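Side-chain contacts in photosystem II assembly protein Ycf48 (Thermosynechococcus elongatus, PDB 5OJ5), which is a seven-bladed beta-propeller that binds the C-terminal prepropeptide of the D1 protein and assists early photosystem II assembly and replacement of photodamaged D1: residues E111-G116 with Y165-S170; R221-R226 with G259-P264; G245-S250 with L273-R278. All coordinates share one frame; numbering follows the deposited sequence.

Contact 1. Residues E111-G116 with Y165-S170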
loop_
_atom_site.group_PDB
_atom_site.type_symbol
_atom_site.label_atom_id
_atom_site.label_comp_id
_atom_site.label_asym_id
_atom_site.label_seq_id
_atom_site.Cartn_x
_atom_site.Cartn_y
_atom_site.Cartn_z
ATOM N N GLU A 111 15.707 12.069 0.231
ATOM C CA GLU A 111 16.231 10.769 -0.159
ATOM C C GLU A 111 15.079 9.845 -0.535
ATOM O O GLU A 111 14.180 9.620 0.276
ATOM C CB GLU A 111 17.057 10.133 0.938
ATOM C CG GLU A 111 17.736 8.914 0.391
ATOM C CD GLU A 111 18.809 8.351 1.308
ATOM O OE1 GLU A 111 18.742 8.505 2.570
ATOM O OE2 GLU A 111 19.822 7.763 0.755
ATOM N N GLY A 112 15.109 9.321 -1.762
ATOM C CA GLY A 112 14.048 8.475 -2.247
ATOM C C GLY A 112 14.571 7.238 -2.946
ATOM O O GLY A 112 15.682 7.202 -3.468
ATOM N N TRP A 113 13.698 6.237 -2.971
ATOM C CA TRP A 113 14.019 4.934 -3.525
ATOM C C TRP A 113 12.810 4.410 -4.287
ATOM O O TRP A 113 11.668 4.602 -3.847
ATOM C CB TRP A 113 14.312 3.932 -2.403
ATOM C CG TRP A 113 15.344 4.348 -1.408
ATOM C CD1 TRP A 113 15.189 5.236 -0.389
ATOM C CD2 TRP A 113 16.689 3.887 -1.332
ATOM N NE1 TRP A 113 16.364 5.347 0.338
ATOM C CE2 TRP A 113 17.294 4.527 -0.224
ATOM C CE3 TRP A 113 17.432 2.962 -2.074
ATOM C CZ2 TRP A 113 18.620 4.269 0.153
ATOM C CZ3 TRP A 113 18.762 2.718 -1.711
ATOM C CH2 TRP A 113 19.318 3.365 -0.604
ATOM N N ILE A 114 13.059 3.736 -5.401
ATOM C CA ILE A 114 12.024 3.012 -6.150
ATOM C C ILE A 114 12.552 1.610 -6.392
ATOM O O ILE A 114 13.721 1.446 -6.751
ATOM C CB ILE A 114 11.746 3.686 -7.511
ATOM C CG1 ILE A 114 11.175 5.096 -7.303
ATOM C CG2 ILE A 114 10.781 2.833 -8.342
ATOM C CD1 ILE A 114 11.195 5.938 -8.582
ATOM N N VAL A 115 11.687 0.602 -6.236
ATOM C CA VAL A 115 12.057 -0.741 -6.659
ATOM C C VAL A 115 10.963 -1.344 -7.512
ATOM O O VAL A 115 9.787 -0.979 -7.432
ATOM C CB VAL A 115 12.413 -1.675 -5.484
ATOM C CG1 VAL A 115 13.610 -1.155 -4.731
ATOM C CG2 VAL A 115 11.218 -1.889 -4.531
ATOM N N GLY A 116 11.359 -2.332 -8.307
ATOM C CA GLY A 116 10.416 -2.984 -9.174
ATOM C C GLY A 116 10.910 -4.298 -9.711
ATOM O O GLY A 116 11.985 -4.800 -9.350
ATOM N N TYR A 165 16.288 -7.330 3.488
ATOM C CA TYR A 165 17.634 -6.770 3.470
ATOM C C TYR A 165 17.611 -5.333 3.974
ATOM O O TYR A 165 16.619 -4.622 3.820
ATOM C CB TYR A 165 18.189 -6.753 2.048
ATOM C CG TYR A 165 18.323 -8.130 1.494
ATOM C CD1 TYR A 165 19.520 -8.819 1.584
ATOM C CD2 TYR A 165 17.220 -8.762 0.898
ATOM C CE1 TYR A 165 19.616 -10.125 1.130
ATOM C CE2 TYR A 165 17.302 -10.036 0.430
ATOM C CZ TYR A 165 18.503 -10.714 0.568
ATOM O OH TYR A 165 18.565 -11.985 0.087
ATOM N N ARG A 166 18.736 -4.893 4.520
ATOM C CA ARG A 166 18.887 -3.510 4.931
ATOM C C ARG A 166 20.212 -2.960 4.422
ATOM O O ARG A 166 21.219 -3.658 4.390
ATOM C CB ARG A 166 18.824 -3.374 6.473
ATOM C CG ARG A 166 18.721 -1.970 7.062
ATOM C CD ARG A 166 18.625 -1.997 8.611
ATOM N NE ARG A 166 17.273 -2.345 9.091
ATOM C CZ ARG A 166 17.012 -3.294 9.981
ATOM N NH1 ARG A 166 18.011 -4.022 10.472
ATOM N NH2 ARG A 166 15.759 -3.531 10.365
ATOM N N THR A 167 20.213 -1.705 4.010
ATOM C CA THR A 167 21.429 -0.962 3.712
ATOM C C THR A 167 21.545 0.188 4.695
ATOM O O THR A 167 20.539 0.777 5.121
ATOM C CB THR A 167 21.453 -0.417 2.253
ATOM O OG1 THR A 167 22.737 0.136 1.956
ATOM C CG2 THR A 167 20.403 0.657 2.014
ATOM N N LYS A 168 22.799 0.536 4.989
ATOM C CA LYS A 168 23.124 1.727 5.767
ATOM C C LYS A 168 24.029 2.649 4.978
ATOM O O LYS A 168 24.460 3.673 5.520
ATOM C CB LYS A 168 23.774 1.329 7.080
ATOM C CG LYS A 168 22.883 0.507 7.960
ATOM C CD LYS A 168 23.654 0.040 9.215
ATOM C CE LYS A 168 22.825 -0.808 10.132
ATOM N NZ LYS A 168 23.657 -1.291 11.282
ATOM N N ASP A 169 24.388 2.293 3.743
ATOM C CA ASP A 169 25.372 3.063 2.983
ATOM C C ASP A 169 24.839 3.369 1.591
ATOM O O ASP A 169 25.543 3.254 0.577
ATOM C CB ASP A 169 26.745 2.401 2.951
ATOM C CG ASP A 169 26.772 1.017 2.294
ATOM O OD1 ASP A 169 25.730 0.473 1.904
ATOM O OD2 ASP A 169 27.901 0.477 2.186
ATOM N N SER A 170 23.576 3.768 1.532
ATOM C CA SER A 170 22.981 4.281 0.299
ATOM C C SER A 170 22.931 3.224 -0.792
ATOM O O SER A 170 22.960 3.536 -1.972
ATOM C CB SER A 170 23.624 5.584 -0.175
ATOM O OG SER A 170 23.498 6.574 0.796
HETATM O O HOH W 1 22.297 9.169 1.153
#
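Trp113 pushes the far corner of its six-membered ring against the turn that follows strand 164-167, with Trp113 CH2 3.6 Å from Ser170 C. That carbonyl carbon lies at the ring edge, near the indole plane, so the turn backbone abuts the ring instead of stacking on it. The CG2 methyl of Thr167 adds an oblique contact to the same corner, 3.9 Å from Trp113 CH2. The two branches of Thr167 divide the work: CG2 meets the indole, while OG1, placed anti to the backbone N (chi1 -172°), accepts from Asp169 N at 3.3 Å with an N-H...O angle of 162°. This is an ST turn, and Thr167 OG1 is also hydrogen-bonded to Gly171 N and Asn173 O, so the hydroxyl ties the turn together and the methyl is held facing Trp113.

A polar link runs beside the apolar one. Glu111 stretches out with its chain extended past CG, yet its OE2 stops 3.9 Å from Ser170 OG, too far for a direct bond. A water closes the gap, donating to Glu111 OE2 at 2.9 Å and hydrogen-bonded to Ser170 OG at 2.9 Å. The carboxylate is steadied from within its own blade and from the next: OE2 is bonded to His123 NE2 on strand 120-124 and OE1 to Gly153 N ahead of strand 154-159. His123 also meets the Trp113 ring, their planes at about 45°.

Strands 111-117 and 164-167 belong to adjacent blades of the propeller. With no direct hydrogen bond between 111-116 and 165-170, they are joined by indole packing in the interior and, at the partly exposed end, by a water bridge whose carboxylate is already anchored by protein donors.

Contact 2. Residues R221-R226 with G259-P264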
loop_
_atom_site.group_PDB
_atom_site.type_symbol
_atom_site.label_atom_id
_atom_site.label_comp_id
_atom_site.label_asym_id
_atom_site.label_seq_id
_atom_site.Cartn_x
_atom_site.Cartn_y
_atom_site.Cartn_z
ATOM N N ARG A 221 -4.836 -18.907 9.573
ATOM C CA ARG A 221 -5.989 -18.023 9.437
ATOM C C ARG A 221 -7.070 -18.446 10.435
ATOM O O ARG A 221 -7.069 -19.556 10.974
ATOM C CB ARG A 221 -6.501 -17.965 7.994
ATOM C CG ARG A 221 -7.297 -19.174 7.539
ATOM C CD ARG A 221 -7.708 -18.951 6.128
ATOM N NE ARG A 221 -8.645 -19.956 5.631
ATOM C CZ ARG A 221 -8.300 -21.140 5.148
ATOM N NH1 ARG A 221 -7.027 -21.514 5.114
ATOM N NH2 ARG A 221 -9.253 -21.974 4.725
ATOM N N THR A 222 -8.013 -17.546 10.676
ATOM C CA THR A 222 -9.010 -17.739 11.703
ATOM C C THR A 222 -10.415 -17.717 11.128
ATOM O O THR A 222 -11.405 -17.695 11.893
ATOM C CB THR A 222 -8.816 -16.757 12.852
ATOM O OG1 THR A 222 -8.740 -15.441 12.316
ATOM C CG2 THR A 222 -7.507 -17.063 13.615
ATOM N N THR A 223 -10.535 -17.789 9.805
ATOM C CA THR A 223 -11.796 -17.924 9.117
ATOM C C THR A 223 -11.657 -18.995 8.061
ATOM O O THR A 223 -10.567 -19.190 7.527
ATOM C CB THR A 223 -12.151 -16.617 8.346
ATOM O OG1 THR A 223 -11.093 -16.210 7.471
ATOM C CG2 THR A 223 -12.385 -15.467 9.315
ATOM N N SER A 224 -12.778 -19.654 7.727
ATOM C CA SER A 224 -12.738 -20.546 6.575
ATOM C C SER A 224 -12.415 -19.787 5.300
ATOM O O SER A 224 -11.614 -20.259 4.481
ATOM C CB SER A 224 -14.064 -21.267 6.419
ATOM O OG SER A 224 -14.373 -22.007 7.590
ATOM N N ARG A 225 -13.027 -18.611 5.122
ATOM C CA ARG A 225 -12.734 -17.765 3.964
ATOM C C ARG A 225 -11.230 -17.455 3.926
ATOM O O ARG A 225 -10.611 -17.200 4.958
ATOM C CB ARG A 225 -13.525 -16.455 4.115
ATOM C CG ARG A 225 -15.036 -16.565 3.982
ATOM C CD ARG A 225 -15.741 -15.370 4.588
ATOM N NE ARG A 225 -17.193 -15.580 4.593
ATOM C CZ ARG A 225 -17.987 -15.264 3.586
ATOM N NH1 ARG A 225 -17.504 -14.682 2.499
ATOM N NH2 ARG A 225 -19.284 -15.508 3.680
ATOM N N ARG A 226 -10.651 -17.473 2.728
ATOM C CA ARG A 226 -9.228 -17.189 2.601
ATOM C C ARG A 226 -8.928 -15.721 2.882
ATOM O O ARG A 226 -9.741 -14.823 2.619
ATOM C CB ARG A 226 -8.734 -17.566 1.206
ATOM C CG ARG A 226 -8.862 -19.026 0.840
ATOM C CD ARG A 226 -8.111 -19.907 1.811
ATOM N NE ARG A 226 -8.201 -21.318 1.454
ATOM C CZ ARG A 226 -7.446 -21.910 0.546
ATOM N NH1 ARG A 226 -6.502 -21.232 -0.073
ATOM N NH2 ARG A 226 -7.566 -23.224 0.306
ATOM N N GLY A 259 -11.315 -11.100 16.628
ATOM C CA GLY A 259 -12.682 -10.758 16.952
ATOM C C GLY A 259 -13.686 -11.284 15.944
ATOM O O GLY A 259 -13.370 -12.072 15.052
ATOM N N GLU A 260 -14.932 -10.837 16.113
ATOM C CA GLU A 260 -16.016 -11.255 15.236
ATOM C C GLU A 260 -15.768 -10.866 13.784
ATOM O O GLU A 260 -15.171 -9.837 13.469
ATOM C CB GLU A 260 -17.359 -10.662 15.710
ATOM C CG GLU A 260 -17.712 -9.265 15.143
ATOM C CD GLU A 260 -18.984 -8.615 15.726
ATOM O OE1 GLU A 260 -18.871 -7.873 16.725
ATOM O OE2 GLU A 260 -20.091 -8.823 15.168
ATOM N N LEU A 261 -16.245 -11.708 12.895
ATOM C CA LEU A 261 -16.155 -11.441 11.477
ATOM C C LEU A 261 -17.243 -10.439 11.098
ATOM O O LEU A 261 -18.428 -10.712 11.284
ATOM C CB LEU A 261 -16.278 -12.776 10.741
ATOM C CG LEU A 261 -15.875 -12.742 9.270
ATOM C CD1 LEU A 261 -14.431 -12.258 9.061
ATOM C CD2 LEU A 261 -16.107 -14.094 8.632
ATOM N N LEU A 262 -16.846 -9.271 10.600
ATOM C CA LEU A 262 -17.754 -8.184 10.270
ATOM C C LEU A 262 -18.042 -8.173 8.779
ATOM O O LEU A 262 -17.203 -8.551 7.955
ATOM C CB LEU A 262 -17.145 -6.841 10.667
ATOM C CG LEU A 262 -16.824 -6.677 12.140
ATOM C CD1 LEU A 262 -15.906 -5.494 12.392
ATOM C CD2 LEU A 262 -18.115 -6.544 12.950
ATOM N N SER A 263 -19.265 -7.754 8.438
ATOM C CA SER A 263 -19.705 -7.605 7.055
ATOM C C SER A 263 -20.062 -6.143 6.871
ATOM O O SER A 263 -21.212 -5.733 7.101
ATOM C CB SER A 263 -20.925 -8.472 6.782
ATOM O OG SER A 263 -20.643 -9.800 7.142
ATOM N N PRO A 264 -19.106 -5.323 6.460
ATOM C CA PRO A 264 -19.384 -3.881 6.330
ATOM C C PRO A 264 -20.498 -3.538 5.348
ATOM O O PRO A 264 -21.228 -2.567 5.594
ATOM C CB PRO A 264 -18.022 -3.336 5.876
ATOM C CG PRO A 264 -17.055 -4.251 6.533
ATOM C CD PRO A 264 -17.668 -5.616 6.395
#
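Thr223 and Leu261 make the main apolar touch between these two surface loops, their side chains crossing at about a right angle. The methyl CG2 of Thr223 comes close to both branch ends of the leucine, 3.8 Å from Leu261 CD1 and 4.0 Å from Leu261 CD2. Arg225 adds a looser contact through its aliphatic chain, its CD standing 4.3 Å from Leu261 CD2. All three residues also rest on Val242 of strand 238-242, which lies beneath both loops.

No hydrogen bond crosses to 259-264; a set within 221-226 shapes the loop that presents these groups. With chi1 at 54°, Thr223 turns OG1 back over its own backbone to donate to Arg225 O at 2.7 Å, leaving CG2 to face Leu261. Arg221 grips Ser224 O side-on with two nitrogens, NE at 3.2 Å and NH2 at 2.9 Å, both from the same face of that carbonyl; NE also makes a weak bond to Thr223 O. Arg226 CD lies over the centre of the Arg221 guanidinium, 3.6 Å above its plane.

Further bonds fasten the arginines to nearby backbone: Arg221 NH1 to Ser204 O, Arg225 NH1 to Asn243 O and Arg226 NH1 to Arg202 O. Residues 221-226 form part of the Arg-rich patch and connect strands 217-220 and 227-232, so the arrangement is an inter-blade loop of a beta-propeller, laid against the segment that follows strand 246-251 of the next blade.

Contact 3. Residues G245-S250 with L273-R278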
loop_
_atom_site.group_PDB
_atom_site.type_symbol
_atom_site.label_atom_id
_atom_site.label_comp_id
_atom_site.label_asym_id
_atom_site.label_seq_id
_atom_site.Cartn_x
_atom_site.Cartn_y
_atom_site.Cartn_z
ATOM N N GLY A 245 -15.937 -10.151 1.216
ATOM C CA GLY A 245 -16.350 -8.872 1.765
ATOM C C GLY A 245 -16.436 -8.851 3.269
ATOM O O GLY A 245 -17.298 -8.165 3.823
ATOM N N LYS A 246 -15.549 -9.556 3.966
ATOM C CA LYS A 246 -15.586 -9.569 5.410
ATOM C C LYS A 246 -14.259 -9.065 5.974
ATOM O O LYS A 246 -13.217 -9.179 5.345
ATOM C CB LYS A 246 -15.899 -10.978 5.932
ATOM C CG LYS A 246 -17.077 -11.660 5.284
ATOM C CD LYS A 246 -18.371 -11.051 5.690
ATOM C CE LYS A 246 -19.551 -11.727 4.987
ATOM N NZ LYS A 246 -19.947 -10.886 3.809
ATOM N N ILE A 247 -14.318 -8.527 7.190
ATOM C CA ILE A 247 -13.135 -8.001 7.875
ATOM C C ILE A 247 -13.143 -8.418 9.339
ATOM O O ILE A 247 -14.188 -8.776 9.885
ATOM C CB ILE A 247 -12.958 -6.468 7.752
ATOM C CG1 ILE A 247 -13.977 -5.744 8.633
ATOM C CG2 ILE A 247 -13.016 -6.033 6.319
ATOM C CD1 ILE A 247 -13.822 -4.223 8.629
ATOM N N ALA A 248 -11.970 -8.362 9.978
ATOM C CA ALA A 248 -11.864 -8.588 11.416
ATOM C C ALA A 248 -10.640 -7.879 11.976
ATOM O O ALA A 248 -9.733 -7.472 11.238
ATOM C CB ALA A 248 -11.810 -10.090 11.759
ATOM N N PHE A 249 -10.624 -7.722 13.299
ATOM C CA PHE A 249 -9.550 -7.060 14.023
ATOM C C PHE A 249 -9.061 -7.964 15.142
ATOM O O PHE A 249 -9.848 -8.672 15.785
ATOM C CB PHE A 249 -10.048 -5.746 14.649
ATOM C CG PHE A 249 -10.561 -4.768 13.638
ATOM C CD1 PHE A 249 -9.690 -3.893 13.035
ATOM C CD2 PHE A 249 -11.884 -4.761 13.241
ATOM C CE1 PHE A 249 -10.149 -2.979 12.063
ATOM C CE2 PHE A 249 -12.341 -3.854 12.275
ATOM C CZ PHE A 249 -11.461 -2.966 11.685
ATOM N N SER A 250 -7.759 -7.906 15.405
ATOM C CA SER A 250 -7.194 -8.742 16.446
ATOM C C SER A 250 -7.512 -8.178 17.839
ATOM O O SER A 250 -7.804 -6.990 18.025
ATOM C CB SER A 250 -5.688 -8.913 16.236
ATOM O OG SER A 250 -4.993 -7.707 16.420
ATOM N N LEU A 273 -10.316 -4.557 -0.796
ATOM C CA LEU A 273 -8.937 -4.600 -1.255
ATOM C C LEU A 273 -7.989 -3.967 -0.266
ATOM O O LEU A 273 -6.857 -4.417 -0.161
ATOM C CB LEU A 273 -8.845 -3.936 -2.623
ATOM C CG LEU A 273 -9.656 -4.663 -3.708
ATOM C CD1 LEU A 273 -9.858 -3.815 -4.935
ATOM C CD2 LEU A 273 -8.995 -5.983 -4.041
ATOM N N ASP A 274 -8.379 -2.880 0.420
ATOM C CA ASP A 274 -7.481 -2.219 1.355
ATOM C C ASP A 274 -8.287 -1.523 2.433
ATOM O O ASP A 274 -9.475 -1.208 2.251
ATOM C CB ASP A 274 -6.579 -1.201 0.640
ATOM C CG ASP A 274 -5.337 -0.862 1.424
ATOM O OD1 ASP A 274 -4.957 -1.652 2.326
ATOM O OD2 ASP A 274 -4.668 0.124 1.068
ATOM N N LEU A 275 -7.618 -1.298 3.560
ATOM C CA LEU A 275 -8.210 -0.672 4.736
ATOM C C LEU A 275 -7.150 0.278 5.279
ATOM O O LEU A 275 -5.979 -0.120 5.410
ATOM C CB LEU A 275 -8.543 -1.767 5.769
ATOM C CG LEU A 275 -9.247 -1.328 7.050
ATOM C CD1 LEU A 275 -9.989 -2.507 7.638
ATOM C CD2 LEU A 275 -8.281 -0.819 8.076
ATOM N N ALA A 276 -7.514 1.518 5.572
ATOM C CA ALA A 276 -6.555 2.443 6.151
ATOM C C ALA A 276 -7.235 3.436 7.055
ATOM O O ALA A 276 -8.377 3.838 6.814
ATOM C CB ALA A 276 -5.773 3.199 5.063
ATOM N N TYR A 277 -6.515 3.869 8.077
ATOM C CA TYR A 277 -7.001 4.826 9.052
ATOM C C TYR A 277 -6.575 6.242 8.685
ATOM O O TYR A 277 -5.390 6.506 8.461
ATOM C CB TYR A 277 -6.462 4.507 10.446
ATOM C CG TYR A 277 -7.022 3.256 11.075
ATOM C CD1 TYR A 277 -7.889 3.349 12.154
ATOM C CD2 TYR A 277 -6.689 1.972 10.595
ATOM C CE1 TYR A 277 -8.398 2.205 12.743
ATOM C CE2 TYR A 277 -7.229 0.832 11.187
ATOM C CZ TYR A 277 -8.071 0.951 12.259
ATOM O OH TYR A 277 -8.564 -0.205 12.825
ATOM N N ARG A 278 -7.516 7.163 8.657
ATOM C CA ARG A 278 -7.163 8.580 8.563
ATOM C C ARG A 278 -6.801 9.138 9.930
ATOM O O ARG A 278 -5.933 10.014 10.041
ATOM C CB ARG A 278 -8.332 9.377 7.945
ATOM C CG ARG A 278 -7.933 10.813 7.669
ATOM C CD ARG A 278 -9.058 11.610 7.027
ATOM N NE ARG A 278 -10.185 11.846 7.916
ATOM C CZ ARG A 278 -10.245 12.825 8.814
ATOM N NH1 ARG A 278 -9.235 13.686 8.903
ATOM N NH2 ARG A 278 -11.323 12.943 9.564
#
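The hydroxyl oxygen of Tyr277 is set against carbon in this contact: OH lies 3.3 Å from Phe249 CE1 and 3.9 Å from Phe249 CD1, and approaches the ring obliquely. No hydrogen bond joins the two segments, so this close approach is a van der Waals contact between the phenol oxygen and the ring carbons. The two side chains come from opposite directions. Tyr277 has CG anti to its carbonyl carbon (chi1 -70°), which carries the phenol tip across to Phe249 although the side chain does not start out straight at the other strand. The bases of the two aromatics stay well apart, and it is chiefly the phenol end that bridges the gap.

Leu275 packs beside them. Its CD1 methyl is 4.3 Å from Phe249 CZ and 4.3 Å from Ile247 CD1, so one leucine branch serves two side chains on 246-250. These apolar contacts are looser than the phenol one, but they involve buried residues throughout: Ile247, Phe249 and Leu275. The axes of 246-250 and 273-277 come no nearer than 10.3 Å and their directions differ by 38°, so only side-chain ends meet.

Strand 246-251 is the third strand of its antiparallel sheet, and strand 272-277 the first of the next blade. Trp239, on strand 238-242, packs against both Phe249 and Leu275, while Val283 of strand 283-287 touches Leu275 and Tyr277 from the other blade. Strand 272-277 starts with a classic beta bulge, Leu273 and Asp274 being set opposite Ala286, and Asp274 OD2 accepts from Ile318 N, linking this strand onward to strand 317-320.

In the fold
All three contacts join successive parts of one propeller ring. Contact 1 pairs the blade of strand 111-117 with that of strand 164-167 and closes along the chain before the others open. It lies across the chain's centre from them, its centre 36 Å from that of contact 2 and 29 Å from that of contact 3. Contacts 2 and 3 have centres 11 Å apart and interleave in sequence. They also touch, through probable backbone bonds from Leu262 N to Ile247 O and from Gly259 N to Phe249 O, so segment 259-264 runs beside strand 246-251. The blade containing that strand thus meets the loop that enters it from the preceding blade at the surface, and the following blade in the interior.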